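Local coordinates for protein Cg6181-pa, isoform A (Drosophila melanogaster, PDB 2VXG) that probably takes part in mRNA decapping during mRNA decay and is required for silencing a subset of endogenous miRNA targets, this chain being its C-terminal domain, at residues R106-F111 with L126-I131. Residues are numbered along the deposited sequence; the frame is centred on the assembly and turned at random.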
loop_
_atom_site.group_PDB
_atom_site.type_symbol
_atom_site.label_atom_id
_atom_site.label_comp_id
_atom_site.label_asym_id
_atom_site.label_seq_id
_atom_site.Cartn_x
_atom_site.Cartn_y
_atom_site.Cartn_z
ATOM N N ARG A 106 13.199 4.421 -2.883
ATOM C CA ARG A 106 14.041 5.268 -2.041
ATOM C C ARG A 106 13.732 4.992 -0.572
ATOM O O ARG A 106 14.629 4.825 0.234
ATOM C CB ARG A 106 13.850 6.773 -2.429
ATOM C CG ARG A 106 14.756 7.845 -1.717
ATOM C CD ARG A 106 14.914 9.142 -2.618
ATOM N NE ARG A 106 15.539 10.318 -1.988
ATOM C CZ ARG A 106 16.808 10.748 -2.132
ATOM N NH1 ARG A 106 17.711 10.090 -2.854
ATOM N NH2 ARG A 106 17.194 11.846 -1.498
ATOM N N ASN A 107 12.443 4.911 -0.230
ATOM C CA ASN A 107 12.050 4.532 1.115
ATOM C C ASN A 107 12.461 3.135 1.543
ATOM O O ASN A 107 12.824 2.926 2.717
ATOM C CB ASN A 107 10.529 4.699 1.304
ATOM C CG ASN A 107 10.129 6.151 1.445
ATOM O OD1 ASN A 107 9.211 6.633 0.785
ATOM N ND2 ASN A 107 10.819 6.853 2.288
ATOM N N CYS A 108 12.353 2.172 0.621
ATOM C CA CYS A 108 12.793 0.797 0.884
ATOM C C CYS A 108 14.289 0.767 1.092
ATOM O O CYS A 108 14.770 0.088 1.986
ATOM C CB CYS A 108 12.417 -0.167 -0.269
ATOM S SG CYS A 108 10.630 -0.503 -0.424
ATOM N N GLN A 109 15.027 1.520 0.278
ATOM C CA GLN A 109 16.485 1.602 0.476
ATOM C C GLN A 109 16.844 2.128 1.894
ATOM O O GLN A 109 17.750 1.606 2.554
ATOM C CB GLN A 109 17.139 2.442 -0.631
ATOM C CG GLN A 109 17.316 3.881 -0.274
ATOM C CD GLN A 109 17.612 4.854 -1.435
ATOM O OE1 GLN A 109 17.538 4.515 -2.652
ATOM N NE2 GLN A 109 17.924 6.083 -1.041
ATOM N N GLN A 110 16.105 3.126 2.372
ATOM C CA GLN A 110 16.328 3.681 3.725
ATOM C C GLN A 110 15.927 2.689 4.803
ATOM O O GLN A 110 16.627 2.539 5.799
ATOM C CB GLN A 110 15.621 5.030 3.885
ATOM C CG GLN A 110 16.212 6.064 2.901
ATOM C CD GLN A 110 17.686 6.328 3.164
ATOM O OE1 GLN A 110 18.058 6.737 4.265
ATOM N NE2 GLN A 110 18.531 6.087 2.168
ATOM N N PHE A 111 14.831 1.980 4.577
ATOM C CA PHE A 111 14.407 0.921 5.476
ATOM C C PHE A 111 15.434 -0.203 5.625
ATOM O O PHE A 111 15.742 -0.643 6.738
ATOM C CB PHE A 111 13.104 0.305 4.990
ATOM C CG PHE A 111 12.716 -0.930 5.741
ATOM C CD1 PHE A 111 12.144 -0.822 6.988
ATOM C CD2 PHE A 111 12.883 -2.196 5.172
ATOM C CE1 PHE A 111 11.730 -1.957 7.679
ATOM C CE2 PHE A 111 12.502 -3.348 5.872
ATOM C CZ PHE A 111 11.916 -3.199 7.145
ATOM N N LEU A 126 13.652 -7.991 -2.064
ATOM C CA LEU A 126 13.048 -8.608 -3.220
ATOM C C LEU A 126 12.089 -7.623 -3.888
ATOM O O LEU A 126 11.992 -7.573 -5.120
ATOM C CB LEU A 126 12.243 -9.857 -2.802
ATOM C CG LEU A 126 11.539 -10.564 -3.964
ATOM C CD1 LEU A 126 12.572 -11.112 -4.910
ATOM C CD2 LEU A 126 10.636 -11.660 -3.414
ATOM N N LEU A 127 11.322 -6.898 -3.085
ATOM C CA LEU A 127 10.444 -5.894 -3.623
ATOM C C LEU A 127 11.185 -4.852 -4.473
ATOM O O LEU A 127 10.660 -4.463 -5.516
ATOM C CB LEU A 127 9.557 -5.280 -2.533
ATOM C CG LEU A 127 8.487 -4.239 -2.949
ATOM C CD1 LEU A 127 7.168 -4.817 -3.466
ATOM C CD2 LEU A 127 8.185 -3.271 -1.773
ATOM N N MET A 128 12.378 -4.425 -4.031
ATOM C CA MET A 128 13.213 -3.455 -4.729
ATOM C C MET A 128 13.666 -3.984 -6.107
ATOM O O MET A 128 13.647 -3.255 -7.100
ATOM C CB MET A 128 14.406 -3.082 -3.844
ATOM C CG MET A 128 14.035 -2.282 -2.607
ATOM S SD MET A 128 15.353 -2.130 -1.403
ATOM C CE MET A 128 14.908 -3.272 -0.112
ATOM N N LYS A 129 13.956 -5.279 -6.194
ATOM C CA LYS A 129 14.178 -5.927 -7.530
ATOM C C LYS A 129 12.942 -5.924 -8.439
ATOM O O LYS A 129 13.033 -5.656 -9.649
ATOM C CB LYS A 129 14.636 -7.372 -7.386
ATOM C CG LYS A 129 15.984 -7.555 -6.836
ATOM C CD LYS A 129 17.111 -7.126 -7.784
ATOM C CE LYS A 129 18.412 -6.977 -6.995
ATOM N NZ LYS A 129 19.602 -6.854 -7.868
ATOM N N ALA A 130 11.789 -6.241 -7.870
ATOM C CA ALA A 130 10.548 -6.245 -8.617
ATOM C C ALA A 130 10.230 -4.859 -9.160
ATOM O O ALA A 130 9.728 -4.737 -10.274
ATOM C CB ALA A 130 9.407 -6.701 -7.738
ATOM N N ILE A 131 10.501 -3.836 -8.337
ATOM C CA ILE A 131 10.245 -2.451 -8.685
ATOM C C ILE A 131 11.024 -2.065 -9.940
ATOM O O ILE A 131 10.473 -1.362 -10.830
ATOM C CB ILE A 131 10.608 -1.488 -7.495
ATOM C CG1 ILE A 131 9.526 -1.561 -6.409
ATOM C CG2 ILE A 131 10.749 -0.024 -7.971
ATOM C CD1 ILE A 131 9.866 -0.730 -5.196
#
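Cys108 and Met128 meet where two successive helices of the Ge-1 C-terminal domain run antiparallel, and they illustrate how a thioether side chain can bridge part of the distance between two antiparallel helices. The chain of Met128 reaches across with its CG 3.5 Å from CB of Cys108, and its SD follows at 3.7 Å from that same CB. A bend at chi3 (-104°) then turns CE alongside the Cys108 backbone, 4.0 Å from Cys108 O, and SD lies 4.0 Å from Gln109 N, a loose van der Waals approach. The methionine thus lies against Cys108 and the start of Gln109; the CG-to-CB pair is apolar, and the sulfur and methyl run beside backbone atoms. The thiol of Cys108 leans the other way: with SG anti to the carbonyl carbon (chi1 -70°), it meets a second partner, CD2 of Leu127, at 3.9 Å. An alanine in place of Met128 would probably open a gap beside CB and the backbone of Cys108 and take away the contacts with Tyr105 and Ile112.

The short axes approach to 10.1 Å at 157°, a spacing that side chains must bridge, and Cys108 and Met128 face each other in register. Beyond this pair, Met128 also touches Tyr105 and Ile112 on helix 91-114, while Cys108 packs on Val124, so the contact extends along both helices. Phe111 continues the buried face toward Val124 and meets the ring of His71 edge to face. From helix 121-134, Leu127 reaches Gln76, Asn80 and Leu83 of helix 73-85, joining the final helical hairpin of this all-helical domain to the helix before it.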